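Side-chain contact in fimbrial protein MyfA,Fimbrial protein MyfA,Fimbrial protein MyfA (Yersinia enterocolitica, PDB 5LND), which serves as the major structural subunit of Myf fimbriae, a probable virulence factor, assembling into a large polymer that resists proteases and chaotropic agents: residues 67-70 against 71-74. Residues are numbered along the deposited sequence; the frame is centred on the assembly and turned at random.
Sequences SWDN and DHWW
Trp68 and Trp73 face each other as a non-hydrogen-bonded pair in a tight antiparallel hairpin, and their indoles form an edge-to-face pair: the six-membered ring of Trp68 turns its edge to the face of Trp73, planes at 70°, with Trp68 CZ3 set over the centre of that indole. With CG anti to the backbone N (chi1 175°), the Trp68 indole slants toward the turn and over the partner strand, laying one face across the backbone of Asp71 and His72; Trp68 CE3 lies 3.2 Å from His72 O. The other side of the hairpin carries Ser67, Asp69, His72 and Trp74. There Ser67 CB packs on the Trp74 indole in a CH-pi contact, 3.7 Å from the centroid of its five-membered ring, while Trp74 NE1 gives a weak hydrogen bond to Trp68 O at 3.5 Å. His72 ND1 donates in its ring plane to Asp71 OD1 (2.7 Å, 163°), on the syn side but tilted well out of the carboxylate plane, which fixes the imidazole's rotation beside the Asp69 carboxylate. Backbone hydrogen bonds pair Ser67 with Trp74 in both directions, as they do Asp69 with His72, and Asn70-Asp71 make the two-residue turn. Strand 72-75 continues the hairpin into the Ig-like sandwich by pairing with strand 37-52, where Trp73 bonds Val40 through the backbone; the Trp73 ring meets Phe86 of strand 81-88 and Phe101 of strand 97-108, and His72 rests on Asn39, Arg41 and Pro42.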
loop_
_atom_site.group_PDB
_atom_site.type_symbol
_atom_site.label_atom_id
_atom_site.label_comp_id
_atom_site.label_asym_id
_atom_site.label_seq_id
_atom_site.Cartn_x
_atom_site.Cartn_y
_atom_site.Cartn_z
ATOM N N SER B 67 20.341 3.888 14.532
ATOM C CA SER B 67 19.335 4.002 15.563
ATOM C C SER B 67 18.179 4.781 14.986
ATOM O O SER B 67 18.281 5.347 13.907
ATOM C CB SER B 67 19.901 4.706 16.790
ATOM O OG SER B 67 20.820 3.885 17.464
ATOM N N TRP B 68 17.077 4.795 15.711
ATOM C CA TRP B 68 15.879 5.454 15.247
ATOM C C TRP B 68 15.429 6.374 16.356
ATOM O O TRP B 68 15.631 6.083 17.540
ATOM C CB TRP B 68 14.828 4.399 14.931
ATOM C CG TRP B 68 13.478 4.903 14.555
ATOM C CD1 TRP B 68 12.406 5.047 15.385
ATOM C CD2 TRP B 68 13.026 5.280 13.247
ATOM N NE1 TRP B 68 11.321 5.507 14.682
ATOM C CE2 TRP B 68 11.675 5.660 13.366
ATOM C CE3 TRP B 68 13.637 5.346 11.991
ATOM C CZ2 TRP B 68 10.922 6.096 12.271
ATOM C CZ3 TRP B 68 12.891 5.778 10.910
ATOM C CH2 TRP B 68 11.551 6.150 11.057
ATOM N N ASP B 69 14.856 7.501 15.953
ATOM C CA ASP B 69 14.325 8.488 16.869
ATOM C C ASP B 69 13.019 9.009 16.277
ATOM O O ASP B 69 13.025 9.861 15.381
ATOM C CB ASP B 69 15.342 9.611 17.076
ATOM C CG ASP B 69 14.829 10.713 17.977
ATOM O OD1 ASP B 69 13.771 10.533 18.611
ATOM O OD2 ASP B 69 15.490 11.761 18.053
ATOM N N ASN B 70 11.908 8.448 16.751
ATOM C CA ASN B 70 10.569 8.891 16.371
ATOM C C ASN B 70 10.235 8.811 14.874
ATOM O O ASN B 70 9.257 8.176 14.491
ATOM C CB ASN B 70 10.348 10.309 16.889
ATOM C CG ASN B 70 9.115 10.439 17.747
ATOM O OD1 ASN B 70 8.469 11.479 17.748
ATOM N ND2 ASN B 70 8.782 9.391 18.483
ATOM N N ASP B 71 11.036 9.457 14.029
ATOM C CA ASP B 71 10.692 9.562 12.614
ATOM C C ASP B 71 11.873 9.449 11.646
ATOM O O ASP B 71 11.701 9.613 10.434
ATOM C CB ASP B 71 9.963 10.879 12.349
ATOM C CG ASP B 71 10.829 12.090 12.640
ATOM O OD1 ASP B 71 11.873 11.942 13.298
ATOM O OD2 ASP B 71 10.466 13.203 12.216
ATOM N N HIS B 72 13.066 9.169 12.163
ATOM C CA HIS B 72 14.254 9.127 11.309
ATOM C C HIS B 72 15.341 8.275 11.915
ATOM O O HIS B 72 15.283 7.921 13.090
ATOM C CB HIS B 72 14.783 10.540 11.043
ATOM C CG HIS B 72 15.359 11.213 12.252
ATOM N ND1 HIS B 72 14.590 11.927 13.143
ATOM C CD2 HIS B 72 16.631 11.282 12.714
ATOM C CE1 HIS B 72 15.362 12.399 14.106
ATOM N NE2 HIS B 72 16.604 12.022 13.870
ATOM N N TRP B 73 16.331 7.933 11.103
ATOM C CA TRP B 73 17.452 7.164 11.601
ATOM C C TRP B 73 18.586 8.101 11.955
ATOM O O TRP B 73 18.691 9.196 11.409
ATOM C CB TRP B 73 17.922 6.127 10.585
ATOM C CG TRP B 73 16.954 5.003 10.351
ATOM C CD1 TRP B 73 16.807 3.873 11.096
ATOM C CD2 TRP B 73 16.007 4.903 9.280
ATOM N NE1 TRP B 73 15.829 3.077 10.555
ATOM C CE2 TRP B 73 15.320 3.688 9.440
ATOM C CE3 TRP B 73 15.678 5.727 8.203
ATOM C CZ2 TRP B 73 14.316 3.274 8.556
ATOM C CZ3 TRP B 73 14.690 5.317 7.333
ATOM C CH2 TRP B 73 14.016 4.108 7.516
ATOM N N TRP B 74 19.424 7.679 12.888
ATOM C CA TRP B 74 20.567 8.481 13.285
ATOM C C TRP B 74 21.643 7.573 13.837
ATOM O O TRP B 74 21.387 6.425 14.192
ATOM C CB TRP B 74 20.165 9.506 14.339
ATOM C CG TRP B 74 19.779 8.891 15.637
ATOM C CD1 TRP B 74 18.593 8.310 15.938
ATOM C CD2 TRP B 74 20.578 8.812 16.825
ATOM N NE1 TRP B 74 18.601 7.862 17.235
ATOM C CE2 TRP B 74 19.808 8.162 17.803
ATOM C CE3 TRP B 74 21.869 9.227 17.153
ATOM C CZ2 TRP B 74 20.288 7.911 19.089
ATOM C CZ3 TRP B 74 22.343 8.975 18.429
ATOM C CH2 TRP B 74 21.552 8.330 19.381
#